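Local coordinates for protein quinoline 2-oxidoreductase large subunit (PDB 1T3Q) that probably oxidises quinoline at carbon 2, as the molybdenum-bearing subunit of a hydroxylase of the xanthine dehydrogenase family, at residues A755-N758 / D759-H763. Numbering follows the deposited sequence.
Sequences AAVN and DALAH
Val757 sets CG1 opposite its own backbone N (chi1 169°), and Leu761 turns CG opposite its carbonyl carbon (chi1 -55°); with these settings the two side chains, one helical turn apart, run side by side in the same direction. Their branches meet at CG1 of Val757 and CD1 of Leu761, 4.1 Å apart, an ordinary van der Waals distance. Leu761 also lays CG close to the carbonyl oxygen of Val757, at 3.5 Å from O. Val757 O accepts Leu761 N at 3.1 Å, as part of a ladder of i to i+4 bonds. The two preceding rungs are Asp759 N to Ala755 O and Ala760 N to Ala756 O, each 2.9 Å. A second, weak bond runs from Leu761 N to Asn758 O at 3.3 Å; its N-H...O angle of 123° marks it as strongly bent. The polar side chains on the same turns find partners outside the contact, one of them in the preceding turn of the helix. Asn758 is buried, yet both ends of its amide are hydrogen-bonded: ND2 donates to Val754 O one turn back, and OD1 accepts the backbone N of Ile768, tying the helix to the chain that follows it. Asp759 OD2 accepts Leu458 N at strand 454-467. Val757, Ala760 and Leu761 all rest on Ile648 of strand 636-649, while Ala755 and Asn758 meet helix 375-393, so helix 744-761 is wedged between a sheet and another helix. The contact is thus an i to i+4 apolar pair at the C-terminal turns of an alpha-helix, packed against the four-stranded mixed sheet that includes strands 454-467 and 636-649 in the molybdenum-cofactor subunit.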
ATOM      1  N   ALA B 755      40.808 -28.080  -3.341  1.00 16.31           N
ATOM      2  CA  ALA B 755      41.401 -29.385  -3.618  1.00 17.31           C
ATOM      3  C   ALA B 755      42.063 -29.363  -4.995  1.00 15.42           C
ATOM      4  O   ALA B 755      43.127 -29.939  -5.183  1.00 15.69           O
ATOM      5  CB  ALA B 755      40.334 -30.485  -3.565  1.00 14.79           C
ATOM      6  N   ALA B 756      41.434 -28.682  -5.949  1.00 17.89           N
ATOM      7  CA  ALA B 756      41.980 -28.600  -7.305  1.00 17.59           C
ATOM      8  C   ALA B 756      43.323 -27.880  -7.340  1.00 18.18           C
ATOM      9  O   ALA B 756      44.266 -28.338  -7.980  1.00 18.45           O
ATOM     10  CB  ALA B 756      40.984 -27.903  -8.229  1.00 18.38           C
ATOM     11  N   VAL B 757      43.415 -26.742  -6.661  1.00 19.53           N
ATOM     12  CA  VAL B 757      44.665 -25.998  -6.632  1.00 19.50           C
ATOM     13  C   VAL B 757      45.768 -26.861  -6.027  1.00 20.85           C
ATOM     14  O   VAL B 757      46.887 -26.909  -6.535  1.00 19.54           O
ATOM     15  CB  VAL B 757      44.519 -24.700  -5.810  1.00 20.31           C
ATOM     16  CG1 VAL B 757      45.888 -24.077  -5.561  1.00 19.85           C
ATOM     17  CG2 VAL B 757      43.623 -23.717  -6.561  1.00 18.11           C
ATOM     18  N   ASN B 758      45.445 -27.552  -4.940  1.00 20.66           N
ATOM     19  CA  ASN B 758      46.423 -28.411  -4.289  1.00 20.95           C
ATOM     20  C   ASN B 758      46.860 -29.562  -5.186  1.00 19.66           C
ATOM     21  O   ASN B 758      48.031 -29.937  -5.196  1.00 18.96           O
ATOM     22  CB  ASN B 758      45.856 -28.923  -2.971  1.00 21.35           C
ATOM     23  CG  ASN B 758      46.012 -27.907  -1.857  1.00 22.05           C
ATOM     24  OD1 ASN B 758      47.088 -27.770  -1.280  1.00 22.30           O
ATOM     25  ND2 ASN B 758      44.944 -27.170  -1.567  1.00 21.87           N
ATOM     26  N   ASP B 759      45.926 -30.114  -5.950  1.00 20.13           N
ATOM     27  CA  ASP B 759      46.264 -31.203  -6.860  1.00 20.90           C
ATOM     28  C   ASP B 759      47.208 -30.666  -7.929  1.00 21.48           C
ATOM     29  O   ASP B 759      48.161 -31.336  -8.326  1.00 21.98           O
ATOM     30  CB  ASP B 759      45.011 -31.758  -7.533  1.00 22.04           C
ATOM     31  CG  ASP B 759      45.302 -32.993  -8.372  1.00 24.44           C
ATOM     32  OD1 ASP B 759      45.795 -33.986  -7.800  1.00 24.44           O
ATOM     33  OD2 ASP B 759      45.046 -32.969  -9.595  1.00 23.13           O
ATOM     34  N   ALA B 760      46.939 -29.446  -8.384  1.00 21.66           N
ATOM     35  CA  ALA B 760      47.749 -28.811  -9.417  1.00 21.90           C
ATOM     36  C   ALA B 760      49.193 -28.596  -8.980  1.00 21.44           C
ATOM     37  O   ALA B 760      50.121 -28.748  -9.776  1.00 20.45           O
ATOM     38  CB  ALA B 760      47.124 -27.468  -9.819  1.00 20.64           C
ATOM     39  N   LEU B 761      49.379 -28.249  -7.711  1.00 21.25           N
ATOM     40  CA  LEU B 761      50.709 -27.978  -7.180  1.00 21.59           C
ATOM     41  C   LEU B 761      51.345 -29.141  -6.425  1.00 22.52           C
ATOM     42  O   LEU B 761      52.483 -29.038  -5.963  1.00 23.62           O
ATOM     43  CB  LEU B 761      50.645 -26.754  -6.263  1.00 20.76           C
ATOM     44  CG  LEU B 761      50.061 -25.485  -6.891  1.00 20.58           C
ATOM     45  CD1 LEU B 761      49.933 -24.400  -5.836  1.00 21.95           C
ATOM     46  CD2 LEU B 761      50.950 -25.027  -8.035  1.00 23.84           C
ATOM     47  N   ALA B 762      50.617 -30.245  -6.305  1.00 23.51           N
ATOM     48  CA  ALA B 762      51.121 -31.411  -5.588  1.00 23.92           C
ATOM     49  C   ALA B 762      52.514 -31.858  -6.033  1.00 24.76           C
ATOM     50  O   ALA B 762      53.359 -32.171  -5.201  1.00 24.25           O
ATOM     51  CB  ALA B 762      50.137 -32.567  -5.721  1.00 24.90           C
ATOM     52  N   HIS B 763      52.760 -31.877  -7.339  1.00 25.26           N
ATOM     53  CA  HIS B 763      54.058 -32.316  -7.841  1.00 25.44           C
ATOM     54  C   HIS B 763      55.231 -31.455  -7.371  1.00 26.75           C
ATOM     55  O   HIS B 763      56.385 -31.881  -7.442  1.00 26.74           O
ATOM     56  CB  HIS B 763      54.044 -32.395  -9.375  1.00 26.80           C
ATOM     57  CG  HIS B 763      54.025 -31.062 -10.057  1.00 27.31           C
ATOM     58  ND1 HIS B 763      52.936 -30.217 -10.016  1.00 26.77           N
ATOM     59  CD2 HIS B 763      54.958 -30.436 -10.812  1.00 26.51           C
ATOM     60  CE1 HIS B 763      53.199 -29.130 -10.718  1.00 28.62           C
ATOM     61  NE2 HIS B 763      54.420 -29.237 -11.212  1.00 27.47           N
TER